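Local coordinates for uncharacterized protein (Capnocytophaga ochracea, PDB 4W9R) that is of unknown function but carries a putative esterase domain of the alpha/beta-hydrolase clan, whose activity is not established, at residues A165-P168 with N169-Y173; D346-G350 with D351-E355. All coordinates share one frame; numbering follows the deposited sequence.

Contact 1: A165-P168 with N169-Y173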
loop_
_atom_site.group_PDB
_atom_site.type_symbol
_atom_site.label_atom_id
_atom_site.label_comp_id
_atom_site.label_asym_id
_atom_site.label_seq_id
_atom_site.Cartn_x
_atom_site.Cartn_y
_atom_site.Cartn_z
ATOM N N ALA B 165 12.855 -6.540 28.808
ATOM C CA ALA B 165 13.792 -7.653 28.913
ATOM C C ALA B 165 14.615 -7.802 27.639
ATOM O O ALA B 165 15.820 -8.056 27.690
ATOM C CB ALA B 165 13.049 -8.943 29.217
ATOM N N GLY B 166 13.956 -7.646 26.496
ATOM C CA GLY B 166 14.632 -7.720 25.216
ATOM C C GLY B 166 14.728 -9.128 24.660
ATOM O O GLY B 166 14.158 -10.070 25.208
ATOM N N VAL B 167 15.460 -9.259 23.560
ATOM C CA VAL B 167 15.624 -10.533 22.875
ATOM C C VAL B 167 17.110 -10.798 22.632
ATOM O O VAL B 167 17.919 -9.872 22.698
ATOM C CB VAL B 167 14.852 -10.547 21.539
ATOM C CG1 VAL B 167 13.353 -10.528 21.793
ATOM C CG2 VAL B 167 15.271 -9.370 20.677
ATOM N N PRO B 168 17.481 -12.065 22.370
ATOM C CA PRO B 168 18.888 -12.382 22.090
ATOM C C PRO B 168 19.493 -11.586 20.930
ATOM O O PRO B 168 20.637 -11.151 21.048
ATOM C CB PRO B 168 18.853 -13.884 21.758
ATOM C CG PRO B 168 17.401 -14.231 21.583
ATOM C CD PRO B 168 16.664 -13.285 22.464
ATOM N N ASN B 169 18.756 -11.392 19.838
ATOM C CA ASN B 169 19.314 -10.655 18.707
ATOM C C ASN B 169 18.580 -9.354 18.387
ATOM O O ASN B 169 19.056 -8.270 18.722
ATOM C CB ASN B 169 19.326 -11.548 17.463
ATOM C CG ASN B 169 19.912 -10.850 16.248
ATOM O OD1 ASN B 169 20.730 -9.939 16.374
ATOM N ND2 ASN B 169 19.494 -11.278 15.062
ATOM N N ARG B 170 17.415 -9.460 17.754
ATOM C CA ARG B 170 16.660 -8.269 17.379
ATOM C C ARG B 170 15.157 -8.521 17.344
ATOM O O ARG B 170 14.703 -9.592 16.938
ATOM C CB ARG B 170 17.132 -7.751 16.018
ATOM C CG ARG B 170 16.399 -6.509 15.521
ATOM C CD ARG B 170 17.034 -5.974 14.252
ATOM N NE ARG B 170 16.336 -4.805 13.720
ATOM C CZ ARG B 170 15.521 -4.835 12.671
ATOM N NH1 ARG B 170 15.297 -5.977 12.034
ATOM N NH2 ARG B 170 14.933 -3.723 12.254
ATOM N N LEU B 171 14.391 -7.521 17.765
ATOM C CA LEU B 171 12.941 -7.571 17.660
ATOM C C LEU B 171 12.403 -6.278 17.066
ATOM O O LEU B 171 12.573 -5.202 17.641
ATOM C CB LEU B 171 12.303 -7.823 19.026
ATOM C CG LEU B 171 10.776 -7.727 19.046
ATOM C CD1 LEU B 171 10.154 -8.721 18.070
ATOM C CD2 LEU B 171 10.241 -7.941 20.452
ATOM N N PHE B 172 11.760 -6.390 15.909
ATOM C CA PHE B 172 11.102 -5.247 15.292
ATOM C C PHE B 172 9.603 -5.318 15.552
ATOM O O PHE B 172 8.927 -6.227 15.072
ATOM C CB PHE B 172 11.382 -5.199 13.789
ATOM C CG PHE B 172 10.742 -4.031 13.091
ATOM C CD1 PHE B 172 11.399 -2.814 13.006
ATOM C CD2 PHE B 172 9.485 -4.149 12.517
ATOM C CE1 PHE B 172 10.814 -1.736 12.366
ATOM C CE2 PHE B 172 8.895 -3.074 11.876
ATOM C CZ PHE B 172 9.561 -1.867 11.800
ATOM N N TYR B 173 9.088 -4.359 16.314
ATOM C CA TYR B 173 7.665 -4.329 16.621
ATOM C C TYR B 173 6.997 -3.085 16.049
ATOM O O TYR B 173 7.454 -1.965 16.275
ATOM C CB TYR B 173 7.433 -4.398 18.131
ATOM C CG TYR B 173 5.970 -4.405 18.512
ATOM C CD1 TYR B 173 5.222 -5.574 18.442
ATOM C CD2 TYR B 173 5.333 -3.245 18.934
ATOM C CE1 TYR B 173 3.884 -5.587 18.784
ATOM C CE2 TYR B 173 3.995 -3.248 19.279
ATOM C CZ TYR B 173 3.275 -4.422 19.202
ATOM O OH TYR B 173 1.943 -4.430 19.545
#
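Val167 and Leu171 face each other across a turn at Pro168 and Asn169, which brings Val167 CA to 6.0 Å from Arg170 CA. This is a local contact, four residues apart along the chain. No hydrogen bond closes the turn. Across the inside of the bend the contact is apolar. Val167 points toward the strand, and both of its methyl groups bear on Leu171 CB from one side. CG2 is the nearer, 3.7 Å from Leu171 CB, and CG1 is 4.0 Å from the same atom. With CG1 anti to the carbonyl carbon (chi1 -68°), CG2 falls between the backbone N and the carbonyl carbon. There it meets the Arg170-Leu171 peptide, 3.4 Å from Arg170 C and 3.6 Å from Leu171 N. The Leu171 side chain crosses that of Val167 at about a right angle. It meets valine with CB.

Pro168 forms the outer corner. The Asn169 side chain leads away from the turn, and its ND2 bonds to Lys268 O. Arg170 also points away. Its chain is extended, and one face of the guanidinium group lies over Phe172 CB, 4.0 Å from the plane and offset toward the rim. NH2 makes a salt bridge with Glu206, with a weak second bond to Cys232 O. Gly166, with a phi of 87°, is where the chain leaves the helix.

The segment joins helix 156-165 to strand 171-180 in the mixed sheet of an alpha/beta-hydrolase-like domain. Val167 N bonds to Ser204 OG, just ahead of strand 205-213. Leu171 pairs through its backbone with Ser204 and Glu206. Phe172 pairs with Asn142 and Ile144, so the start of strand 171-180 is set between strands 143-149 and 205-213.

Contact 2: D346-G350 with D351-E355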
loop_
_atom_site.group_PDB
_atom_site.type_symbol
_atom_site.label_atom_id
_atom_site.label_comp_id
_atom_site.label_asym_id
_atom_site.label_seq_id
_atom_site.Cartn_x
_atom_site.Cartn_y
_atom_site.Cartn_z
ATOM N N ASP B 346 32.737 -0.321 -14.739
ATOM C CA ASP B 346 32.563 1.113 -14.508
ATOM C C ASP B 346 33.679 1.916 -15.179
ATOM O O ASP B 346 33.919 1.771 -16.379
ATOM C CB ASP B 346 32.508 1.413 -13.006
ATOM C CG ASP B 346 31.843 2.746 -12.696
ATOM O OD1 ASP B 346 32.074 3.721 -13.441
ATOM O OD2 ASP B 346 31.084 2.816 -11.706
ATOM N N PHE B 347 34.370 2.745 -14.402
ATOM C CA PHE B 347 35.416 3.605 -14.947
ATOM C C PHE B 347 36.765 2.895 -15.004
ATOM O O PHE B 347 37.764 3.484 -15.415
ATOM C CB PHE B 347 35.535 4.898 -14.134
ATOM C CG PHE B 347 36.195 4.725 -12.795
ATOM C CD1 PHE B 347 37.540 5.016 -12.627
ATOM C CD2 PHE B 347 35.468 4.289 -11.699
ATOM C CE1 PHE B 347 38.150 4.868 -11.395
ATOM C CE2 PHE B 347 36.072 4.138 -10.464
ATOM C CZ PHE B 347 37.415 4.429 -10.312
ATOM N N ILE B 348 36.794 1.628 -14.602
ATOM C CA ILE B 348 38.029 0.861 -14.673
ATOM C C ILE B 348 38.101 0.199 -16.036
ATOM O O ILE B 348 37.297 -0.676 -16.355
ATOM C CB ILE B 348 38.112 -0.227 -13.583
ATOM C CG1 ILE B 348 37.552 0.285 -12.255
ATOM C CG2 ILE B 348 39.545 -0.720 -13.426
ATOM C CD1 ILE B 348 38.343 1.399 -11.664
ATOM N N THR B 349 39.076 0.616 -16.834
ATOM C CA THR B 349 39.197 0.140 -18.205
ATOM C C THR B 349 40.639 -0.195 -18.541
ATOM O O THR B 349 41.559 0.224 -17.841
ATOM C CB THR B 349 38.686 1.181 -19.214
ATOM O OG1 THR B 349 39.365 2.425 -19.001
ATOM C CG2 THR B 349 37.185 1.392 -19.063
ATOM N N GLY B 350 40.827 -0.950 -19.616
ATOM C CA GLY B 350 42.157 -1.294 -20.081
ATOM C C GLY B 350 42.965 -0.056 -20.415
ATOM O O GLY B 350 44.170 -0.005 -20.163
ATOM N N ASP B 351 42.299 0.950 -20.975
ATOM C CA ASP B 351 42.966 2.190 -21.353
ATOM C C ASP B 351 43.483 2.938 -20.129
ATOM O O ASP B 351 44.612 3.428 -20.123
ATOM C CB ASP B 351 42.025 3.089 -22.158
ATOM C CG ASP B 351 41.609 2.470 -23.478
ATOM O OD1 ASP B 351 42.226 1.465 -23.890
ATOM O OD2 ASP B 351 40.671 3.000 -24.111
ATOM N N LEU B 352 42.648 3.027 -19.097
ATOM C CA LEU B 352 43.028 3.717 -17.868
ATOM C C LEU B 352 44.177 3.003 -17.167
ATOM O O LEU B 352 45.118 3.642 -16.695
ATOM C CB LEU B 352 41.831 3.836 -16.924
ATOM C CG LEU B 352 42.112 4.430 -15.542
ATOM C CD1 LEU B 352 42.739 5.811 -15.660
ATOM C CD2 LEU B 352 40.837 4.488 -14.718
ATOM N N ILE B 353 44.092 1.678 -17.103
ATOM C CA ILE B 353 45.141 0.869 -16.496
ATOM C C ILE B 353 46.460 1.053 -17.239
ATOM O O ILE B 353 47.524 1.142 -16.626
ATOM C CB ILE B 353 44.756 -0.625 -16.478
ATOM C CG1 ILE B 353 43.531 -0.845 -15.588
ATOM C CG2 ILE B 353 45.916 -1.476 -15.988
ATOM C CD1 ILE B 353 43.017 -2.265 -15.597
ATOM N N ASN B 354 46.380 1.131 -18.564
ATOM C CA ASN B 354 47.564 1.312 -19.393
ATOM C C ASN B 354 48.269 2.636 -19.120
ATOM O O ASN B 354 49.499 2.699 -19.116
ATOM C CB ASN B 354 47.196 1.219 -20.874
ATOM C CG ASN B 354 47.911 0.086 -21.578
ATOM O OD1 ASN B 354 47.398 -1.029 -21.660
ATOM N ND2 ASN B 354 49.107 0.365 -22.085
ATOM N N GLU B 355 47.488 3.688 -18.897
ATOM C CA GLU B 355 48.044 5.000 -18.581
ATOM C C GLU B 355 48.825 4.940 -17.271
ATOM O O GLU B 355 49.880 5.561 -17.135
ATOM C CB GLU B 355 46.937 6.053 -18.490
ATOM C CG GLU B 355 47.446 7.478 -18.307
ATOM C CD GLU B 355 46.328 8.471 -18.039
ATOM O OE1 GLU B 355 46.107 9.365 -18.885
ATOM O OE2 GLU B 355 45.674 8.363 -16.981
#
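This is a local N-cap at the start of helix 350-362, the last helix of the chain, in which Thr349 OG1 accepts from the backbone N of Leu352. It sits where the loop after helix 329-339 enters that helix. Thr349 is the N-cap residue. The bond from Leu352 N to Thr349 OG1 is weak, 3.3 Å long, with an angle of 158° at the hydrogen. The first torsion of Thr349 places OG1 between the backbone N and the carbonyl carbon (chi1 55°), from where it reaches forward to this N-H. OG1 also rests 3.5 Å from Leu352 CB, and the two side chains cross at about a right angle.

Helical bonding follows at once. Ile353 N donates to Thr349 O at 3.0 Å, and Asn354 N donates to Gly350 O at 3.0 Å.

Apolar contacts flank the cap. Ile348 CG2 approaches Ile353 CD1 at 4.4 Å. These residues lie just before the N-cap and at the fourth helical position, so the pair forms a hydrophobic staple, though a loose one. Leu352 CD2 reaches back to Phe347, 3.9 Å from ring atom CD1 and 3.3 Å from Phe347 O.

Phe317 of helix 314-325 packs against Ile348, Leu352 and Ile353. Ile353 also touches Tyr336 and Ala339 of helix 329-339, while Phe347 lies on Met282 of helix 278-290.

The two contacts lie on opposite sides of the chain's centre and do not touch. Their centres are about 48 Å apart, and their nearest atoms are about 30 Å apart. Contact 1 belongs to the esterase-like sheet domain, with its centre about 14 Å from that of the chain. The centre of contact 2 is about 37 Å from the centre of the chain, in the C-terminal array of helices. Each marks a change of secondary structure: contact 1 leads from a helix into a strand, contact 2 from a loop into a helix. An acetate ion, probably from the crystallisation liquor, lies about 4 Å from the Phe347 side chain in contact 2.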